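Local coordinates for packaging protein UL32 (Human herpesvirus 8 type M, PDB 6XF9), which forms a pentameric ring required for herpesviral genome packaging and probably helps bring newly made capsids to nuclear replication compartments, at residues L151-M162 with E416-G427. Residues are numbered along the deposited sequence; the frame is centred on the assembly and turned at random.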
loop_
_atom_site.group_PDB
_atom_site.type_symbol
_atom_site.label_atom_id
_atom_site.label_comp_id
_atom_site.label_asym_id
_atom_site.label_seq_id
_atom_site.Cartn_x
_atom_site.Cartn_y
_atom_site.Cartn_z
ATOM N N LEU D 151 -12.316 25.173 -5.001
ATOM C CA LEU D 151 -11.844 25.030 -6.375
ATOM C C LEU D 151 -11.005 26.218 -6.809
ATOM O O LEU D 151 -10.027 26.054 -7.544
ATOM C CB LEU D 151 -13.018 24.829 -7.328
ATOM C CG LEU D 151 -13.717 23.484 -7.145
ATOM C CD1 LEU D 151 -14.837 23.323 -8.126
ATOM C CD2 LEU D 151 -12.727 22.365 -7.289
ATOM N N GLN D 152 -11.359 27.422 -6.399
ATOM C CA GLN D 152 -10.528 28.554 -6.794
ATOM C C GLN D 152 -9.146 28.454 -6.170
ATOM O O GLN D 152 -8.151 28.851 -6.790
ATOM C CB GLN D 152 -11.213 29.857 -6.403
ATOM C CG GLN D 152 -12.557 30.000 -7.081
ATOM C CD GLN D 152 -13.153 31.359 -6.902
ATOM O OE1 GLN D 152 -12.821 32.064 -5.945
ATOM N NE2 GLN D 152 -14.038 31.753 -7.831
ATOM N N PHE D 153 -9.077 27.969 -4.927
ATOM C CA PHE D 153 -7.799 27.697 -4.279
ATOM C C PHE D 153 -6.907 26.837 -5.174
ATOM O O PHE D 153 -5.780 27.219 -5.510
ATOM C CB PHE D 153 -8.064 27.012 -2.935
ATOM C CG PHE D 153 -6.820 26.687 -2.157
ATOM C CD1 PHE D 153 -6.167 27.676 -1.422
ATOM C CD2 PHE D 153 -6.309 25.389 -2.148
ATOM C CE1 PHE D 153 -5.024 27.387 -0.707
ATOM C CE2 PHE D 153 -5.179 25.087 -1.434
ATOM C CZ PHE D 153 -4.530 26.086 -0.707
ATOM N N LEU D 154 -7.416 25.665 -5.583
ATOM C CA LEU D 154 -6.663 24.763 -6.454
ATOM C C LEU D 154 -6.246 25.446 -7.754
ATOM O O LEU D 154 -5.124 25.253 -8.241
ATOM C CB LEU D 154 -7.502 23.522 -6.755
ATOM C CG LEU D 154 -7.750 22.594 -5.568
ATOM C CD1 LEU D 154 -8.618 21.448 -5.950
ATOM C CD2 LEU D 154 -6.422 22.060 -5.120
ATOM N N LYS D 155 -7.142 26.221 -8.362
ATOM C CA LYS D 155 -6.778 26.889 -9.604
ATOM C C LYS D 155 -5.627 27.845 -9.378
ATOM O O LYS D 155 -4.611 27.771 -10.074
ATOM C CB LYS D 155 -7.995 27.596 -10.198
ATOM C CG LYS D 155 -8.839 26.675 -11.055
ATOM C CD LYS D 155 -10.013 27.364 -11.651
ATOM C CE LYS D 155 -11.181 27.306 -10.711
ATOM N NZ LYS D 155 -12.345 28.045 -11.281
ATOM N N SER D 156 -5.742 28.721 -8.376
ATOM C CA SER D 156 -4.674 29.680 -8.090
ATOM C C SER D 156 -3.334 28.982 -7.886
ATOM O O SER D 156 -2.309 29.394 -8.447
ATOM C CB SER D 156 -5.018 30.481 -6.828
ATOM O OG SER D 156 -6.196 31.245 -6.971
ATOM N N GLU D 157 -3.322 27.907 -7.085
ATOM C CA GLU D 157 -2.065 27.225 -6.777
ATOM C C GLU D 157 -1.399 26.716 -8.044
ATOM O O GLU D 157 -0.217 26.992 -8.292
ATOM C CB GLU D 157 -2.303 26.076 -5.798
ATOM C CG GLU D 157 -2.758 26.569 -4.445
ATOM C CD GLU D 157 -1.672 27.384 -3.746
ATOM O OE1 GLU D 157 -0.606 26.789 -3.418
ATOM O OE2 GLU D 157 -1.882 28.612 -3.541
ATOM N N PHE D 158 -2.145 25.989 -8.880
ATOM C CA PHE D 158 -1.493 25.427 -10.057
ATOM C C PHE D 158 -1.200 26.473 -11.123
ATOM O O PHE D 158 -0.316 26.261 -11.947
ATOM C CB PHE D 158 -2.311 24.297 -10.637
ATOM C CG PHE D 158 -2.133 23.018 -9.909
ATOM C CD1 PHE D 158 -2.642 22.865 -8.634
ATOM C CD2 PHE D 158 -1.420 21.967 -10.491
ATOM C CE1 PHE D 158 -2.476 21.657 -7.943
ATOM C CE2 PHE D 158 -1.246 20.763 -9.819
ATOM C CZ PHE D 158 -1.777 20.607 -8.539
ATOM N N ILE D 159 -1.954 27.564 -11.198
ATOM C CA ILE D 159 -1.512 28.617 -12.103
ATOM C C ILE D 159 -0.250 29.263 -11.563
ATOM O O ILE D 159 0.680 29.558 -12.322
ATOM C CB ILE D 159 -2.622 29.641 -12.373
ATOM C CG1 ILE D 159 -3.714 28.963 -13.191
ATOM C CG2 ILE D 159 -2.055 30.811 -13.153
ATOM C CD1 ILE D 159 -4.978 29.703 -13.226
ATOM N N ARG D 160 -0.193 29.491 -10.243
ATOM C CA ARG D 160 1.017 30.042 -9.637
ATOM C C ARG D 160 2.221 29.123 -9.867
ATOM O O ARG D 160 3.348 29.603 -10.025
ATOM C CB ARG D 160 0.798 30.281 -8.141
ATOM C CG ARG D 160 1.742 31.330 -7.590
ATOM C CD ARG D 160 1.457 31.729 -6.135
ATOM N NE ARG D 160 1.759 30.647 -5.208
ATOM C CZ ARG D 160 0.851 29.971 -4.516
ATOM N NH1 ARG D 160 -0.438 30.280 -4.621
ATOM N NH2 ARG D 160 1.237 28.989 -3.705
ATOM N N GLY D 161 2.006 27.804 -9.874
ATOM C CA GLY D 161 3.076 26.887 -10.244
ATOM C C GLY D 161 3.613 27.144 -11.641
ATOM O O GLY D 161 4.821 27.141 -11.866
ATOM N N MET D 162 2.720 27.355 -12.610
ATOM C CA MET D 162 3.166 27.645 -13.973
ATOM C C MET D 162 3.986 28.927 -14.053
ATOM O O MET D 162 4.835 29.069 -14.942
ATOM C CB MET D 162 1.964 27.740 -14.902
ATOM C CG MET D 162 1.292 26.425 -15.108
ATOM S SD MET D 162 0.058 26.555 -16.405
ATOM C CE MET D 162 -1.378 27.075 -15.453
ATOM N N GLU D 416 -17.242 24.169 -13.229
ATOM C CA GLU D 416 -16.004 24.580 -12.560
ATOM C C GLU D 416 -15.137 23.377 -12.212
ATOM O O GLU D 416 -13.909 23.505 -12.148
ATOM C CB GLU D 416 -16.310 25.418 -11.310
ATOM C CG GLU D 416 -15.157 26.339 -10.906
ATOM C CD GLU D 416 -15.590 27.517 -10.002
ATOM O OE1 GLU D 416 -16.732 27.481 -9.501
ATOM O OE2 GLU D 416 -14.781 28.462 -9.761
ATOM N N VAL D 417 -15.746 22.200 -12.015
ATOM C CA VAL D 417 -14.964 20.979 -11.779
ATOM C C VAL D 417 -14.071 20.693 -12.972
ATOM O O VAL D 417 -12.846 20.678 -12.852
ATOM C CB VAL D 417 -15.883 19.780 -11.486
ATOM C CG1 VAL D 417 -15.093 18.492 -11.534
ATOM C CG2 VAL D 417 -16.533 19.948 -10.129
ATOM N N VAL D 418 -14.663 20.545 -14.158
ATOM C CA VAL D 418 -13.861 20.308 -15.357
ATOM C C VAL D 418 -12.914 21.473 -15.610
ATOM O O VAL D 418 -11.753 21.272 -15.988
ATOM C CB VAL D 418 -14.765 20.058 -16.572
ATOM C CG1 VAL D 418 -13.957 20.168 -17.824
ATOM C CG2 VAL D 418 -15.379 18.695 -16.499
ATOM N N GLN D 419 -13.365 22.712 -15.381
ATOM C CA GLN D 419 -12.438 23.831 -15.542
ATOM C C GLN D 419 -11.231 23.652 -14.627
ATOM O O GLN D 419 -10.085 23.851 -15.045
ATOM C CB GLN D 419 -13.127 25.174 -15.277
ATOM C CG GLN D 419 -12.262 26.379 -15.688
ATOM C CD GLN D 419 -12.535 27.661 -14.862
ATOM O OE1 GLN D 419 -13.057 27.613 -13.743
ATOM N NE2 GLN D 419 -12.169 28.811 -15.421
ATOM N N THR D 420 -11.465 23.274 -13.366
ATOM C CA THR D 420 -10.350 23.155 -12.428
ATOM C C THR D 420 -9.385 22.060 -12.851
ATOM O O THR D 420 -8.164 22.250 -12.811
ATOM C CB THR D 420 -10.856 22.900 -11.013
ATOM O OG1 THR D 420 -11.636 24.024 -10.579
ATOM C CG2 THR D 420 -9.699 22.725 -10.067
ATOM N N LEU D 421 -9.909 20.898 -13.243
ATOM C CA LEU D 421 -9.033 19.821 -13.684
ATOM C C LEU D 421 -8.240 20.216 -14.920
ATOM O O LEU D 421 -7.071 19.848 -15.055
ATOM C CB LEU D 421 -9.836 18.552 -13.950
ATOM C CG LEU D 421 -10.347 17.920 -12.667
ATOM C CD1 LEU D 421 -11.305 16.832 -13.010
ATOM C CD2 LEU D 421 -9.177 17.381 -11.879
ATOM N N VAL D 422 -8.824 21.006 -15.808
ATOM C CA VAL D 422 -8.069 21.424 -16.983
ATOM C C VAL D 422 -6.874 22.274 -16.570
ATOM O O VAL D 422 -5.773 22.129 -17.119
ATOM C CB VAL D 422 -8.998 22.164 -17.959
ATOM C CG1 VAL D 422 -8.197 22.863 -19.037
ATOM C CG2 VAL D 422 -9.995 21.179 -18.552
ATOM N N PHE D 423 -7.057 23.160 -15.581
ATOM C CA PHE D 423 -5.945 23.993 -15.115
ATOM C C PHE D 423 -4.918 23.202 -14.324
ATOM O O PHE D 423 -3.729 23.540 -14.340
ATOM C CB PHE D 423 -6.473 25.151 -14.283
ATOM C CG PHE D 423 -6.880 26.300 -15.114
ATOM C CD1 PHE D 423 -5.924 27.094 -15.706
ATOM C CD2 PHE D 423 -8.204 26.537 -15.388
ATOM C CE1 PHE D 423 -6.280 28.135 -16.521
ATOM C CE2 PHE D 423 -8.565 27.583 -16.214
ATOM C CZ PHE D 423 -7.597 28.381 -16.776
ATOM N N LEU D 424 -5.361 22.204 -13.567
ATOM C CA LEU D 424 -4.419 21.311 -12.909
ATOM C C LEU D 424 -3.539 20.594 -13.935
ATOM O O LEU D 424 -2.307 20.601 -13.822
ATOM C CB LEU D 424 -5.199 20.333 -12.026
ATOM C CG LEU D 424 -5.390 20.831 -10.575
ATOM C CD1 LEU D 424 -5.863 22.271 -10.463
ATOM C CD2 LEU D 424 -6.357 19.938 -9.827
ATOM N N PHE D 425 -4.149 20.053 -14.998
ATOM C CA PHE D 425 -3.395 19.337 -16.029
ATOM C C PHE D 425 -2.412 20.255 -16.753
ATOM O O PHE D 425 -1.226 19.938 -16.873
ATOM C CB PHE D 425 -4.365 18.693 -17.015
ATOM C CG PHE D 425 -3.693 17.996 -18.166
ATOM C CD1 PHE D 425 -3.250 16.693 -18.045
ATOM C CD2 PHE D 425 -3.540 18.634 -19.380
ATOM C CE1 PHE D 425 -2.648 16.045 -19.109
ATOM C CE2 PHE D 425 -2.948 17.999 -20.451
ATOM C CZ PHE D 425 -2.497 16.698 -20.313
ATOM N N LYS D 426 -2.871 21.409 -17.236
ATOM C CA LYS D 426 -1.924 22.345 -17.835
ATOM C C LYS D 426 -0.798 22.682 -16.860
ATOM O O LYS D 426 0.308 23.053 -17.279
ATOM C CB LYS D 426 -2.647 23.613 -18.300
ATOM C CG LYS D 426 -3.643 23.365 -19.418
ATOM C CD LYS D 426 -3.042 22.510 -20.532
ATOM C CE LYS D 426 -2.339 23.373 -21.541
ATOM N NZ LYS D 426 -1.466 22.596 -22.447
ATOM N N GLY D 427 -1.082 22.614 -15.558
ATOM C CA GLY D 427 -0.058 22.900 -14.564
ATOM C C GLY D 427 0.994 21.816 -14.459
ATOM O O GLY D 427 2.189 22.106 -14.359
#
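Glu416 meets Lys155 in a salt bridge, with OE2 2.9 Å from NZ. The carboxylate uses its anti lone pair, and the two side chains cross at about a right angle. Gln419 grips the same ammonium group: its OE1 accepts from Lys155 NZ at 2.6 Å, with the donor well above the amide carbonyl plane. The lysine chain bends at chi3 (-88°), which turns NZ toward both acceptors. Gln419 NE2 donates to Val133 O. Thr420 lies across the lysine chain, with Thr420 OG1 3.3 Å from Lys155 CE. That hydroxyl donates back to Glu416 O, while its CG2 lies near Leu151 and Leu154. Ile159 CD1 approaches the Phe423 ring obliquely, 3.7 Å from Phe423 CD1. Leu424 sits over the Phe158 ring in a CH-pi contact; CG is 3.8 Å from the centroid and 6° off the normal. Ile441 of helix 435-451 touches both residues. Gly427 lets the backbones close in, its CA 3.8 Å from Met162 CG and at the edge of the Phe158 ring. This is near-parallel helix packing, crossing at 22°, with Lys155 as a knob among Glu416, Gln419, Thr420 and Phe423, beside the zinc site that includes Cys191 and Cys415.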